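Local coordinates for motility-associated killing factor MakB (Vibrio cholerae serotype O1, PDB 6W1W), which probably acts as one component of a three-component cytotoxin whose members resemble alpha-pore-forming toxins, at residues A31-L36 and E56-V61; R52-I57 and E139-S144; D148-L153 and A255-K260. One frame throughout, in Å; residues are numbered along the deposited sequence.

Contact 1. Residues A31-L36 and E56-V61; sequences ATCNSL and EILRAV
Arg59 reaches from helix 46-66 to the C-terminal end of helix 9-35, and the polar part of the contact is built round its guanidinium. NH1 donates a hydrogen bond of 3.2 Å to the backbone O of Leu36; it is nearly straight, 170° at the hydrogen, lies on a carbonyl lone pair and stays close to the guanidinium plane. Two further carbonyls stand close: Asn34 O is 2.9 Å from Arg59 NH1, at the edge of the group, and Cys33 O lies obliquely to it. Glu56, one turn earlier, also lies at the guanidinium edge, but its carboxylate is modelled improbably close to NH2, so the length of that salt bridge is doubtful. A bend at chi3 turns the end of the arginine chain toward these partners.

Leu36 is the first residue past the helix, and the three carbonyls near NH1 belong to that end, where the helix dipole would probably favour a positive charge. The two segments run nearly antiparallel, at 147° with axes 9.1 Å apart, as neighbours in the long helical bundle of a toxin resembling the alpha-pore-forming family.

Apolar packing occupies the level of Cys33 and Leu58. SG of Cys33 lies 3.7 Å from CD2 of Leu58. Leu58 also touches Ala138 of helix 100-151 and Leu266 of helix 251-270, which together extend this apolar patch.

Van der Waals contact completes the set: Asn34 OD1 rests 3.2 Å from CG of Arg59, against the aliphatic part of the arginine, with the amide and guanidinium planes only 28° apart.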
# COMPACT_ATOMS: atom_id res chain seq x y z
N ALA A 31 5.01 8.13 1.17
CA ALA A 31 5.82 8.86 0.20
C ALA A 31 5.04 10.01 -0.43
O ALA A 31 5.58 11.10 -0.64
CB ALA A 31 6.34 7.91 -0.87
N THR A 32 3.76 9.78 -0.74
CA THR A 32 2.91 10.86 -1.22
C THR A 32 2.83 11.98 -0.19
O THR A 32 2.83 13.17 -0.55
CB THR A 32 1.50 10.33 -1.53
OG1 THR A 32 1.59 9.23 -2.44
CG2 THR A 32 0.62 11.42 -2.13
N CYS A 33 2.76 11.63 1.10
CA CYS A 33 2.62 12.63 2.15
C CYS A 33 3.90 13.44 2.34
O CYS A 33 3.83 14.64 2.60
CB CYS A 33 2.20 11.98 3.46
SG CYS A 33 0.41 11.88 3.69
N ASN A 34 5.06 12.79 2.21
CA ASN A 34 6.32 13.53 2.34
C ASN A 34 6.55 14.42 1.13
O ASN A 34 6.98 15.57 1.27
CB ASN A 34 7.50 12.56 2.52
CG ASN A 34 7.47 11.84 3.86
OD1 ASN A 34 6.93 12.35 4.85
ND2 ASN A 34 8.05 10.64 3.90
N SER A 35 6.25 13.91 -0.07
CA SER A 35 6.45 14.67 -1.30
C SER A 35 5.57 15.91 -1.39
O SER A 35 5.93 16.85 -2.09
CB SER A 35 6.20 13.77 -2.51
OG SER A 35 4.89 13.23 -2.46
N LEU A 36 4.43 15.92 -0.69
CA LEU A 36 3.48 17.03 -0.82
C LEU A 36 4.15 18.36 -0.51
O LEU A 36 4.77 18.54 0.54
CB LEU A 36 2.29 16.80 0.11
CG LEU A 36 0.93 17.32 -0.39
CD1 LEU A 36 -0.21 16.74 0.43
CD2 LEU A 36 0.87 18.83 -0.38
N GLU A 56 1.68 20.06 7.25
CA GLU A 56 2.87 19.80 8.06
C GLU A 56 2.56 18.81 9.18
O GLU A 56 3.44 18.04 9.57
CB GLU A 56 3.42 21.11 8.62
CG GLU A 56 4.94 21.23 8.56
CD GLU A 56 5.46 21.34 7.13
OE1 GLU A 56 5.54 20.30 6.44
OE2 GLU A 56 5.78 22.46 6.70
N ILE A 57 1.33 18.80 9.68
CA ILE A 57 0.99 17.83 10.72
C ILE A 57 0.51 16.52 10.10
O ILE A 57 0.67 15.46 10.72
CB ILE A 57 -0.04 18.40 11.72
CG1 ILE A 57 -1.45 18.40 11.12
CG2 ILE A 57 0.37 19.80 12.20
CD1 ILE A 57 -2.50 18.86 12.10
N LEU A 58 -0.06 16.56 8.90
CA LEU A 58 -0.38 15.32 8.19
C LEU A 58 0.88 14.51 7.92
O LEU A 58 0.90 13.29 8.11
CB LEU A 58 -1.10 15.61 6.88
CG LEU A 58 -1.26 14.41 5.94
CD1 LEU A 58 -2.27 13.41 6.49
CD2 LEU A 58 -1.65 14.85 4.54
N ARG A 59 1.94 15.18 7.48
CA ARG A 59 3.24 14.53 7.34
C ARG A 59 3.71 13.96 8.68
O ARG A 59 4.23 12.84 8.74
CB ARG A 59 4.26 15.51 6.77
CG ARG A 59 5.34 14.90 5.90
CD ARG A 59 6.47 15.90 5.65
NE ARG A 59 5.98 17.27 5.53
CZ ARG A 59 5.53 17.81 4.40
NH1 ARG A 59 5.50 17.10 3.28
NH2 ARG A 59 5.10 19.06 4.39
N ALA A 60 3.50 14.72 9.76
CA ALA A 60 3.99 14.29 11.07
C ALA A 60 3.10 13.22 11.70
O ALA A 60 3.59 12.35 12.43
CB ALA A 60 4.12 15.49 12.01
N VAL A 61 1.79 13.29 11.45
CA VAL A 61 0.88 12.27 11.98
C VAL A 61 1.26 10.89 11.45
O VAL A 61 1.20 9.90 12.18
CB VAL A 61 -0.57 12.64 11.63
CG1 VAL A 61 -1.45 11.41 11.62
CG2 VAL A 61 -1.11 13.66 12.63

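Contact 2. Residues R52-I57 and E139-S144; sequences RSRTEI and EELLAS
Arg54 and Leu142 face each other where helices 46-66 and 100-151 run almost exactly antiparallel, their short segments inclined at 172° with axes 9.3 Å apart. The CA atoms of this pair are 6.1 Å apart, the closest match of backbones between the segments.

Arg54 divides its contacts along its length. Its CB meets CD2 of Leu142 at 3.8 Å. Beyond CG the chain is extended as far as NE, and chi1 of -49° sets CG opposite the carbonyl carbon, sending the arginine across Leu141 at about a right angle. NH1 then comes to 3.4 Å from CD2 of Leu141, while the leucine CB sits at the edge of the guanidinium, in its plane. The same Arg54 NH1 is 3.4 Å from the backbone O of Leu141. The charged end has its salt bridge within its own helix, from NH2 to Glu50.

Leu142 points both methyls at Thr55: CD1 and CD2 are each 3.6 Å from CG2. Thr55 offers this methyl because OG1 occupies the site between backbone N and carbonyl carbon (chi1 54°), from which it donates a 2.7 Å hydrogen bond to Arg52 O, approaching from above that carbonyl's plane. The hydroxyl is directed back to its own helix, to Arg52 O and, weakly, Val51 O, with CG2 turned to Leu142.

At the exposed margin, CD1 of Ile57 touches CD1 of Leu141 at 3.8 Å, the two side chains at about a right angle.

The clear contacts across this antiparallel pair are therefore aliphatic, the arginine's methylenes included, while the salt bridge of Arg54 stays within helix 46-66.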
# COMPACT_ATOMS: atom_id res chain seq x y z
N ARG A 52 -1.29 25.03 4.59
CA ARG A 52 0.12 24.68 4.65
C ARG A 52 0.48 24.10 6.01
O ARG A 52 1.25 23.13 6.10
CB ARG A 52 0.98 25.91 4.37
CG ARG A 52 1.94 25.75 3.20
CD ARG A 52 2.81 26.99 3.02
NE ARG A 52 2.06 28.23 3.22
CZ ARG A 52 1.27 28.78 2.30
NH1 ARG A 52 0.63 29.90 2.56
NH2 ARG A 52 1.13 28.20 1.11
N SER A 53 -0.07 24.67 7.08
CA SER A 53 0.20 24.15 8.42
C SER A 53 -0.34 22.74 8.59
O SER A 53 0.36 21.86 9.09
CB SER A 53 -0.40 25.08 9.47
OG SER A 53 0.24 26.35 9.44
N ARG A 54 -1.58 22.50 8.17
CA ARG A 54 -2.20 21.20 8.43
C ARG A 54 -1.59 20.09 7.59
O ARG A 54 -1.74 18.91 7.95
CB ARG A 54 -3.71 21.29 8.20
CG ARG A 54 -4.33 22.47 8.92
CD ARG A 54 -5.77 22.23 9.33
NE ARG A 54 -6.34 23.45 9.90
CZ ARG A 54 -7.52 23.51 10.50
NH1 ARG A 54 -8.27 22.42 10.63
NH2 ARG A 54 -7.96 24.66 10.99
N THR A 55 -0.92 20.41 6.48
CA THR A 55 -0.14 19.39 5.78
C THR A 55 1.15 19.08 6.51
O THR A 55 1.67 17.96 6.41
CB THR A 55 0.19 19.82 4.35
OG1 THR A 55 0.84 21.10 4.37
CG2 THR A 55 -1.06 19.91 3.50
N GLU A 56 1.68 20.06 7.25
CA GLU A 56 2.87 19.80 8.06
C GLU A 56 2.56 18.81 9.18
O GLU A 56 3.44 18.04 9.57
CB GLU A 56 3.42 21.11 8.62
CG GLU A 56 4.94 21.23 8.56
CD GLU A 56 5.46 21.34 7.13
OE1 GLU A 56 5.54 20.30 6.44
OE2 GLU A 56 5.78 22.46 6.70
N ILE A 57 1.33 18.80 9.68
CA ILE A 57 0.99 17.83 10.72
C ILE A 57 0.51 16.52 10.10
O ILE A 57 0.67 15.46 10.72
CB ILE A 57 -0.04 18.40 11.72
CG1 ILE A 57 -1.45 18.40 11.12
CG2 ILE A 57 0.37 19.80 12.20
CD1 ILE A 57 -2.50 18.86 12.10
N GLU A 139 -6.66 14.45 7.49
CA GLU A 139 -7.33 14.77 6.23
C GLU A 139 -8.52 15.68 6.46
O GLU A 139 -8.66 16.72 5.80
CB GLU A 139 -7.75 13.49 5.52
CG GLU A 139 -6.66 12.84 4.68
CD GLU A 139 -7.00 11.42 4.26
OE1 GLU A 139 -8.21 11.10 4.19
OE2 GLU A 139 -6.07 10.62 4.01
N GLU A 140 -9.40 15.32 7.41
CA GLU A 140 -10.59 16.12 7.67
C GLU A 140 -10.24 17.54 8.08
O GLU A 140 -11.03 18.47 7.86
CB GLU A 140 -11.44 15.44 8.75
CG GLU A 140 -12.78 16.13 9.02
CD GLU A 140 -13.54 15.48 10.16
OE1 GLU A 140 -13.14 14.38 10.60
OE2 GLU A 140 -14.54 16.08 10.62
N LEU A 141 -9.07 17.73 8.68
CA LEU A 141 -8.63 19.08 9.00
C LEU A 141 -8.32 19.87 7.73
O LEU A 141 -8.71 21.03 7.61
CB LEU A 141 -7.40 19.03 9.92
CG LEU A 141 -7.63 18.51 11.33
CD1 LEU A 141 -6.31 18.49 12.08
CD2 LEU A 141 -8.67 19.34 12.08
N LEU A 142 -7.62 19.24 6.79
CA LEU A 142 -7.38 19.88 5.50
C LEU A 142 -8.68 20.08 4.74
O LEU A 142 -8.92 21.16 4.19
CB LEU A 142 -6.40 19.04 4.68
CG LEU A 142 -4.93 19.22 5.06
CD1 LEU A 142 -4.08 18.11 4.48
CD2 LEU A 142 -4.45 20.58 4.57
N ALA A 143 -9.53 19.05 4.71
CA ALA A 143 -10.82 19.16 4.03
C ALA A 143 -11.62 20.34 4.56
O ALA A 143 -12.15 21.14 3.79
CB ALA A 143 -11.60 17.86 4.19
N SER A 144 -11.71 20.45 5.89
CA SER A 144 -12.42 21.58 6.49
C SER A 144 -11.73 22.90 6.16
O SER A 144 -12.40 23.93 5.97
CB SER A 144 -12.53 21.38 8.00
OG SER A 144 -13.21 22.45 8.63

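Contact 3. Residues D148-L153 and A255-K260; sequences DGWNEL and AAAITK
Trp150 projects the six-membered end of its indole onto helix 251-270, into the shallow dip made by the backbone of Ala256, Ala257 and the base of Lys260. Small alanines admit the ring close to the backbone: CH2 stands 3.7 Å from CA of Ala257, and the ring edge lies against the Ala256 carbonyl. One turn on, CB of Lys260 bounds the dip, 3.4 Å from CZ3 of Trp150.

The lysine then folds over the ring. With bends at chi2 (73°) and chi4 (-74°), it brings NZ over the indole face, 4.7 Å from the centroid of the six-membered ring and 13° off its normal, a cation-pi interaction.

A smaller bump comes from the other helix: the methyl of Ala256 is received beside Gly149, its CB 5.5 Å from the glycine CA, and is touched by CD1 of Leu153 at 4.0 Å.

Neighbouring elements enclose the site. Met160 of helix 157-176 touches both Trp150 and Ala256, and Trp47 of helix 46-66 packs on Ala255, Ala256 and Thr259. Phe211 and Leu212 of strand 209-220 meet Ala255, Ile258 and Thr259, so helix 251-270 contacts both the end of helix 100-151 and the sheet.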
# COMPACT_ATOMS: atom_id res chain seq x y z
N ASP A 148 -13.27 26.29 3.73
CA ASP A 148 -13.43 27.70 4.06
C ASP A 148 -13.00 28.58 2.89
O ASP A 148 -13.65 29.59 2.61
CB ASP A 148 -12.64 28.05 5.32
CG ASP A 148 -13.22 27.41 6.56
OD1 ASP A 148 -14.46 27.41 6.70
OD2 ASP A 148 -12.44 26.90 7.39
N GLY A 149 -11.91 28.21 2.21
CA GLY A 149 -11.51 28.94 1.02
C GLY A 149 -12.53 28.83 -0.09
O GLY A 149 -12.70 29.76 -0.89
N TRP A 150 -13.24 27.70 -0.16
CA TRP A 150 -14.26 27.50 -1.18
C TRP A 150 -15.41 28.48 -1.00
O TRP A 150 -15.86 29.12 -1.96
CB TRP A 150 -14.76 26.06 -1.13
CG TRP A 150 -15.08 25.49 -2.47
CD1 TRP A 150 -16.28 25.54 -3.12
CD2 TRP A 150 -14.18 24.79 -3.34
NE1 TRP A 150 -16.18 24.91 -4.34
CE2 TRP A 150 -14.90 24.45 -4.50
CE3 TRP A 150 -12.83 24.43 -3.25
CZ2 TRP A 150 -14.33 23.75 -5.56
CZ3 TRP A 150 -12.26 23.74 -4.30
CH2 TRP A 150 -13.01 23.41 -5.44
N ASN A 151 -15.90 28.63 0.24
CA ASN A 151 -17.11 29.39 0.48
C ASN A 151 -16.92 30.89 0.23
O ASN A 151 -17.87 31.57 -0.17
CB ASN A 151 -17.61 29.15 1.90
CG ASN A 151 -18.19 27.76 2.08
OD1 ASN A 151 -19.40 27.60 2.23
ND2 ASN A 151 -17.33 26.75 2.06
N GLU A 152 -15.72 31.41 0.48
CA GLU A 152 -15.44 32.81 0.20
C GLU A 152 -15.06 33.05 -1.26
O GLU A 152 -14.80 34.20 -1.64
CB GLU A 152 -14.34 33.34 1.13
CG GLU A 152 -12.94 32.82 0.86
CD GLU A 152 -11.92 33.44 1.80
OE1 GLU A 152 -12.18 33.45 3.02
OE2 GLU A 152 -10.87 33.92 1.32
N LEU A 153 -15.04 32.00 -2.07
CA LEU A 153 -14.82 32.09 -3.51
C LEU A 153 -15.97 31.45 -4.28
O LEU A 153 -15.78 30.81 -5.32
CB LEU A 153 -13.50 31.43 -3.90
CG LEU A 153 -12.20 32.08 -3.44
CD1 LEU A 153 -11.02 31.15 -3.70
CD2 LEU A 153 -12.00 33.41 -4.14
N ALA A 255 -5.94 27.89 -6.92
CA ALA A 255 -5.34 27.25 -5.75
C ALA A 255 -6.38 26.52 -4.92
O ALA A 255 -6.12 25.44 -4.38
CB ALA A 255 -4.61 28.28 -4.89
N ALA A 256 -7.58 27.10 -4.81
CA ALA A 256 -8.65 26.42 -4.08
C ALA A 256 -9.03 25.12 -4.76
O ALA A 256 -9.18 24.08 -4.11
CB ALA A 256 -9.86 27.35 -3.95
N ALA A 257 -9.17 25.15 -6.09
CA ALA A 257 -9.59 23.97 -6.83
C ALA A 257 -8.49 22.90 -6.84
O ALA A 257 -8.79 21.71 -6.75
CB ALA A 257 -9.98 24.36 -8.25
N ILE A 258 -7.23 23.32 -6.95
CA ILE A 258 -6.12 22.36 -6.94
C ILE A 258 -6.09 21.59 -5.63
O ILE A 258 -6.14 20.35 -5.62
CB ILE A 258 -4.79 23.08 -7.20
CG1 ILE A 258 -4.73 23.62 -8.63
CG2 ILE A 258 -3.61 22.15 -6.89
CD1 ILE A 258 -3.45 24.35 -8.98
N THR A 259 -6.03 22.31 -4.50
CA THR A 259 -5.84 21.68 -3.19
C THR A 259 -6.99 20.74 -2.85
O THR A 259 -6.77 19.68 -2.26
CB THR A 259 -5.68 22.75 -2.11
OG1 THR A 259 -6.80 23.64 -2.13
CG2 THR A 259 -4.40 23.54 -2.31
N LYS A 260 -8.22 21.12 -3.20
CA LYS A 260 -9.36 20.23 -2.96
C LYS A 260 -9.16 18.88 -3.64
O LYS A 260 -9.49 17.83 -3.06
CB LYS A 260 -10.64 20.91 -3.42
CG LYS A 260 -11.72 19.99 -3.98
CD LYS A 260 -12.39 19.17 -2.89
CE LYS A 260 -13.72 18.61 -3.37
NZ LYS A 260 -14.77 19.67 -3.44

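Helix 46-66 is common to contacts 1 and 2, which share Glu56 and Ile57 and have centres about 10 Å apart; they meet directly through Leu58 CD2 and Leu142 CD1, 4.1 Å apart. Helix 100-151 carries the chain from contact 2 to contact 3, where the centres are about 13 Å apart and the segments follow closely in sequence. Contacts 1 and 3 do not touch, their centres lying about 20 Å apart and their nearest atoms about 7 Å. All three lie on one side of the chain's centre. Beside contact 3 sits a 1,2-ethanediol, probably from the crystallisation liquor, its nearest atoms about 3 Å from the Lys260 side chain.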